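Local coordinates for protein transcriptional regulator, TetR family (Myxococcus xanthus, PDB 5K7F) that probably represses transcription by binding regulatory DNA, as a TetR-type regulator linked to isovaleryl coenzyme A and its alternative biosynthesis, at residues I67-M72 / R127-A132; Q78-V83 / V138-E143. All coordinates share one frame; numbering follows the deposited sequence. Where two conformers were deposited one is given.

Contact 1: residues I67-M72 / R127-A132; sequences IMNYGM and RAFIDA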
loop_
_atom_site.group_PDB
_atom_site.type_symbol
_atom_site.label_atom_id
_atom_site.label_comp_id
_atom_site.label_asym_id
_atom_site.label_seq_id
_atom_site.Cartn_x
_atom_site.Cartn_y
_atom_site.Cartn_z
ATOM N N ILE A 67 -14.472 11.918 6.273
ATOM C CA ILE A 67 -13.054 11.993 5.925
ATOM C C ILE A 67 -12.829 11.302 4.591
ATOM O O ILE A 67 -12.130 11.845 3.718
ATOM C CB ILE A 67 -12.155 11.420 7.038
ATOM C CG1 ILE A 67 -12.215 12.284 8.301
ATOM C CG2 ILE A 67 -10.673 11.336 6.578
ATOM C CD1 ILE A 67 -11.621 11.613 9.521
ATOM N N MET A 68 -13.425 10.098 4.400
ATOM C CA MET A 68 -13.226 9.380 3.148
ATOM C C MET A 68 -13.804 10.150 1.953
ATOM O O MET A 68 -13.188 10.213 0.884
ATOM C CB MET A 68 -13.774 7.949 3.296
ATOM C CG MET A 68 -13.005 7.160 4.351
ATOM S SD MET A 68 -13.556 5.434 4.499
ATOM C CE MET A 68 -12.886 4.823 2.971
ATOM N N ASN A 69 -14.964 10.776 2.100
ATOM C CA ASN A 69 -15.492 11.611 1.027
ATOM C C ASN A 69 -14.602 12.822 0.767
ATOM O O ASN A 69 -14.449 13.258 -0.382
ATOM C CB ASN A 69 -16.899 12.070 1.373
ATOM C CG ASN A 69 -17.950 11.115 0.878
ATOM O OD1 ASN A 69 -17.795 10.453 -0.162
ATOM N ND2 ASN A 69 -19.049 11.076 1.584
ATOM N N TYR A 70 -14.014 13.376 1.824
ATOM C CA TYR A 70 -13.094 14.493 1.643
ATOM C C TYR A 70 -11.879 14.029 0.858
ATOM O O TYR A 70 -11.414 14.727 -0.054
ATOM C CB TYR A 70 -12.684 15.059 3.000
ATOM C CG TYR A 70 -11.702 16.248 2.942
ATOM C CD1 TYR A 70 -11.761 17.185 1.934
ATOM C CD2 TYR A 70 -10.707 16.399 3.899
ATOM C CE1 TYR A 70 -10.868 18.234 1.870
ATOM C CE2 TYR A 70 -9.811 17.463 3.826
ATOM C CZ TYR A 70 -9.897 18.355 2.824
ATOM O OH TYR A 70 -9.010 19.415 2.736
ATOM N N GLY A 71 -11.407 12.804 1.139
ATOM C CA GLY A 71 -10.268 12.284 0.404
ATOM C C GLY A 71 -10.568 12.152 -1.077
ATOM O O GLY A 71 -9.714 12.404 -1.937
ATOM N N MET A 72 -11.773 11.718 -1.410
ATOM C CA MET A 72 -12.079 11.635 -2.843
ATOM C C MET A 72 -12.261 13.012 -3.469
ATOM O O MET A 72 -11.977 13.189 -4.660
ATOM C CB MET A 72 -13.319 10.796 -3.069
ATOM C CG MET A 72 -13.117 9.272 -2.815
ATOM S SD MET A 72 -11.557 8.571 -3.423
ATOM C CE MET A 72 -11.679 8.867 -5.191
ATOM N N ARG A 127 -20.010 2.084 2.359
ATOM C CA ARG A 127 -18.870 1.441 1.718
ATOM C C ARG A 127 -19.027 1.425 0.205
ATOM O O ARG A 127 -18.041 1.553 -0.524
ATOM C CB ARG A 127 -18.693 0.011 2.236
ATOM N N ALA A 128 -20.249 1.257 -0.291
ATOM C CA ALA A 128 -20.430 1.238 -1.737
ATOM C C ALA A 128 -20.365 2.644 -2.339
ATOM O O ALA A 128 -19.925 2.805 -3.482
ATOM C CB ALA A 128 -21.756 0.555 -2.089
ATOM N N PHE A 129 -20.791 3.669 -1.602
ATOM C CA PHE A 129 -20.733 5.023 -2.140
ATOM C C PHE A 129 -19.279 5.465 -2.321
ATOM O O PHE A 129 -18.913 5.987 -3.377
ATOM C CB PHE A 129 -21.500 5.976 -1.226
ATOM C CG PHE A 129 -21.514 7.412 -1.700
ATOM C CD1 PHE A 129 -20.520 8.279 -1.321
ATOM C CD2 PHE A 129 -22.525 7.886 -2.515
ATOM C CE1 PHE A 129 -20.516 9.590 -1.745
ATOM C CE2 PHE A 129 -22.530 9.202 -2.947
ATOM C CZ PHE A 129 -21.520 10.054 -2.555
ATOM N N ILE A 130 -18.426 5.189 -1.330
ATOM C CA ILE A 130 -16.996 5.479 -1.466
ATOM C C ILE A 130 -16.365 4.573 -2.514
ATOM O O ILE A 130 -15.520 5.011 -3.295
ATOM C CB ILE A 130 -16.269 5.320 -0.119
ATOM C CG1 ILE A 130 -16.818 6.285 0.935
ATOM C CG2 ILE A 130 -14.760 5.495 -0.312
ATOM C CD1 ILE A 130 -16.567 7.775 0.658
ATOM N N ASP A 131 -16.738 3.283 -2.527
ATOM C CA ASP A 131 -16.167 2.369 -3.514
ATOM C C ASP A 131 -16.457 2.855 -4.925
ATOM O O ASP A 131 -15.600 2.758 -5.809
ATOM C CB ASP A 131 -16.721 0.953 -3.332
ATOM C CG ASP A 131 -16.036 0.177 -2.203
ATOM O OD1 ASP A 131 -15.078 0.699 -1.592
ATOM O OD2 ASP A 131 -16.450 -0.981 -1.942
ATOM N N ALA A 132 -17.656 3.374 -5.158
ATOM C CA ALA A 132 -17.997 3.884 -6.485
ATOM C C ALA A 132 -17.154 5.100 -6.840
ATOM O O ALA A 132 -16.718 5.252 -7.983
ATOM C CB ALA A 132 -19.481 4.233 -6.564
#
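I130 lays both of its branches against M68, and in doing so illustrates how neighbouring helices of the all-helical TetR fold mesh through a few side chains. Helix 60-83, which follows the predicted helix-turn-helix, here runs almost parallel to helix 125-150: the local axes differ by 12° and approach to 10.3 Å. That spacing is bridged by side chains alone. The side chains of M68 and I130 cross at about a right angle, with I130 CD1 3.8 Å from M68 CB, near the root of the methionine. With CG anti to the carbonyl carbon (chi1 -64°) and a bend at chi3, M68 turns its terminal methyl back toward the second branch of the isoleucine. An alanine in place of I130 would probably open a gap beside M68 CB and leave the terminal methyl of the methionine less restrained. In the conformer given, N69 sets its amide nearly perpendicular to the F129 ring, with OD1 at the ring edge and within a weak hydrogen bond of R133, one helical turn beyond F129; as N69 has a second conformer, both are doubtful. The terminal methyl, M68 CE, rests 3.8 Å from I130 CG2.

Contact 2: residues Q78-V83 / V138-E143; sequences QVLSRV and VDFLEE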
loop_
_atom_site.group_PDB
_atom_site.type_symbol
_atom_site.label_atom_id
_atom_site.label_comp_id
_atom_site.label_asym_id
_atom_site.label_seq_id
_atom_site.Cartn_x
_atom_site.Cartn_y
_atom_site.Cartn_z
ATOM N N GLN A 78 -7.048 18.088 -6.386
ATOM C CA GLN A 78 -5.601 18.117 -6.463
ATOM C C GLN A 78 -5.041 17.280 -7.592
ATOM O O GLN A 78 -3.837 17.361 -7.848
ATOM C CB GLN A 78 -4.983 17.634 -5.151
ATOM C CG GLN A 78 -5.299 18.455 -3.942
ATOM C CD GLN A 78 -4.726 19.872 -4.080
ATOM O OE1 GLN A 78 -3.538 20.035 -4.422
ATOM N NE2 GLN A 78 -5.541 20.882 -3.819
ATOM N N VAL A 79 -5.846 16.443 -8.239
ATOM C CA VAL A 79 -5.304 15.570 -9.275
ATOM C C VAL A 79 -6.124 15.700 -10.559
ATOM O O VAL A 79 -5.663 16.292 -11.531
ATOM C CB VAL A 79 -5.230 14.105 -8.792
ATOM C CG1 VAL A 79 -4.676 13.234 -9.894
ATOM C CG2 VAL A 79 -4.386 13.960 -7.533
ATOM N N LEU A 80 -7.356 15.182 -10.564
ATOM C CA LEU A 80 -8.125 15.102 -11.813
ATOM C C LEU A 80 -8.364 16.462 -12.467
ATOM O O LEU A 80 -8.242 16.617 -13.692
ATOM C CB LEU A 80 -9.464 14.440 -11.553
ATOM C CG LEU A 80 -9.368 12.986 -11.282
ATOM C CD1 LEU A 80 -10.757 12.510 -10.922
ATOM C CD2 LEU A 80 -8.892 12.227 -12.513
ATOM N N SER A 81 -8.765 17.450 -11.690
ATOM C CA SER A 81 -9.083 18.740 -12.290
ATOM C C SER A 81 -7.849 19.366 -12.907
ATOM O O SER A 81 -7.974 20.230 -13.774
ATOM C CB SER A 81 -9.707 19.656 -11.253
ATOM O OG SER A 81 -8.803 19.966 -10.200
ATOM N N ARG A 82 -6.670 18.898 -12.517
ATOM C CA ARG A 82 -5.421 19.417 -13.015
ATOM C C ARG A 82 -4.956 18.721 -14.282
ATOM O O ARG A 82 -4.097 19.273 -14.970
ATOM C CB ARG A 82 -4.339 19.308 -11.943
ATOM C CG ARG A 82 -4.711 19.810 -10.516
ATOM C CD ARG A 82 -4.687 21.301 -10.377
ATOM N NE ARG A 82 -5.151 21.669 -9.044
ATOM C CZ ARG A 82 -5.254 22.910 -8.610
ATOM N NH1 ARG A 82 -4.910 23.923 -9.400
ATOM N NH2 ARG A 82 -5.710 23.134 -7.383
ATOM N N VAL A 83 -5.486 17.524 -14.614
ATOM C CA VAL A 83 -4.897 16.740 -15.700
ATOM C C VAL A 83 -5.932 16.305 -16.725
ATOM O O VAL A 83 -5.569 15.853 -17.819
ATOM C CB VAL A 83 -4.141 15.503 -15.162
ATOM C CG1 VAL A 83 -3.040 15.901 -14.153
ATOM C CG2 VAL A 83 -5.104 14.441 -14.544
ATOM N N VAL A 138 -9.955 4.851 -10.833
ATOM C CA VAL A 138 -9.356 3.713 -11.517
ATOM C C VAL A 138 -9.773 3.697 -12.984
ATOM O O VAL A 138 -8.949 3.430 -13.872
ATOM C CB VAL A 138 -9.729 2.390 -10.818
ATOM C CG1 VAL A 138 -9.208 1.198 -11.612
ATOM C CG2 VAL A 138 -9.152 2.319 -9.427
ATOM N N ASP A 139 -11.060 3.987 -13.261
ATOM C CA ASP A 139 -11.542 4.029 -14.645
ATOM C C ASP A 139 -10.757 5.045 -15.463
ATOM O O ASP A 139 -10.416 4.811 -16.635
ATOM C CB ASP A 139 -13.032 4.403 -14.683
ATOM C CG ASP A 139 -13.954 3.312 -14.167
ATOM O OD1 ASP A 139 -13.526 2.152 -13.987
ATOM O OD2 ASP A 139 -15.138 3.639 -13.942
ATOM N N PHE A 140 -10.520 6.216 -14.875
ATOM C CA PHE A 140 -9.743 7.249 -15.534
ATOM C C PHE A 140 -8.349 6.754 -15.883
ATOM O O PHE A 140 -7.873 6.956 -17.005
ATOM C CB PHE A 140 -9.678 8.461 -14.621
ATOM C CG PHE A 140 -8.850 9.626 -15.173
ATOM C CD1 PHE A 140 -9.407 10.572 -16.013
ATOM C CD2 PHE A 140 -7.503 9.770 -14.828
ATOM C CE1 PHE A 140 -8.646 11.667 -16.472
ATOM C CE2 PHE A 140 -6.750 10.842 -15.283
ATOM C CZ PHE A 140 -7.303 11.769 -16.128
ATOM N N LEU A 141 -7.671 6.115 -14.927
ATOM C CA LEU A 141 -6.340 5.583 -15.221
ATOM C C LEU A 141 -6.411 4.511 -16.308
ATOM O O LEU A 141 -5.574 4.499 -17.232
ATOM C CB LEU A 141 -5.691 5.019 -13.949
ATOM C CG LEU A 141 -5.455 5.994 -12.775
ATOM C CD1 LEU A 141 -4.852 5.249 -11.600
ATOM C CD2 LEU A 141 -4.547 7.078 -13.200
ATOM N N GLU A 142 -7.417 3.623 -16.250
ATOM C CA GLU A 142 -7.512 2.564 -17.259
ATOM C C GLU A 142 -7.736 3.136 -18.655
ATOM O O GLU A 142 -7.107 2.690 -19.618
ATOM C CB GLU A 142 -8.629 1.564 -16.902
ATOM C CG GLU A 142 -8.351 0.737 -15.683
ATOM C CD GLU A 142 -9.268 -0.473 -15.473
ATOM O OE1 GLU A 142 -10.198 -0.700 -16.265
ATOM O OE2 GLU A 142 -9.051 -1.197 -14.480
ATOM N N GLU A 143 -8.584 4.158 -18.786
ATOM C CA GLU A 143 -8.794 4.768 -20.100
ATOM C C GLU A 143 -7.501 5.369 -20.642
ATOM O O GLU A 143 -7.179 5.201 -21.817
ATOM C CB GLU A 143 -9.908 5.817 -20.018
#
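Helix 60-83 is irregular near its C-terminal end, where a wider pi-type turn at 78-80 gives way to backbone bonds that reach three residues back, from R82 N to V79 O and from V83 N to L80 O, while segment 138-143 keeps regular alpha-helical bonding. The closest CA atoms, those of L80 and F140, are 8.8 Å apart, and the F140 ring spans much of that distance. F140 does this by holding CG anti to its backbone N (chi1 178°), which extends the ring toward the other helix. L80 slides past it in the opposite direction and sets one methyl over the ring face: CD2 stands 3.6 Å from the centroid of the F140 ring and only 8° off its normal, a well-centred CH-pi contact. V83 approaches the far end of the ring, its CG2 lying 3.8 Å from F140 CZ and meeting the ring obliquely. One phenylalanine thus joins two residues one turn apart. Such apolar packing between helices builds the C-terminal region of TetR-type regulators, which in this family generally carries the effector pocket and dimer interface. Around it, Y137 of helix 125-150 also touches L80, while V83 packs on A95 and H99 of helix 89-105. On the flank of segment 138-143, L141 packs on A163 and F166 of helix 159-171, so this helix borders the contact as well.

Overall arrangement
Both contacts join the same two helices, 60-83 and 125-150, at successive levels about 16 Å apart between centres; their nearest atoms remain about 6 Å apart. Their segments alternate along the chain, in the order 67-72, 78-83, 127-132, 138-143, as expected when two helices run side by side in the same direction. Contact 1 lies nearer the start of each helix, where helix 60-83 also packs on helix 18-32 of the N-terminal region. Contact 2 lies further along both helices, beside helices 89-105 and 159-171. Helix 60-83 thus runs from beside the predicted DNA-binding part into the C-terminal helices, and the two contacts fasten it to helix 125-150, consistent with a link between the two parts.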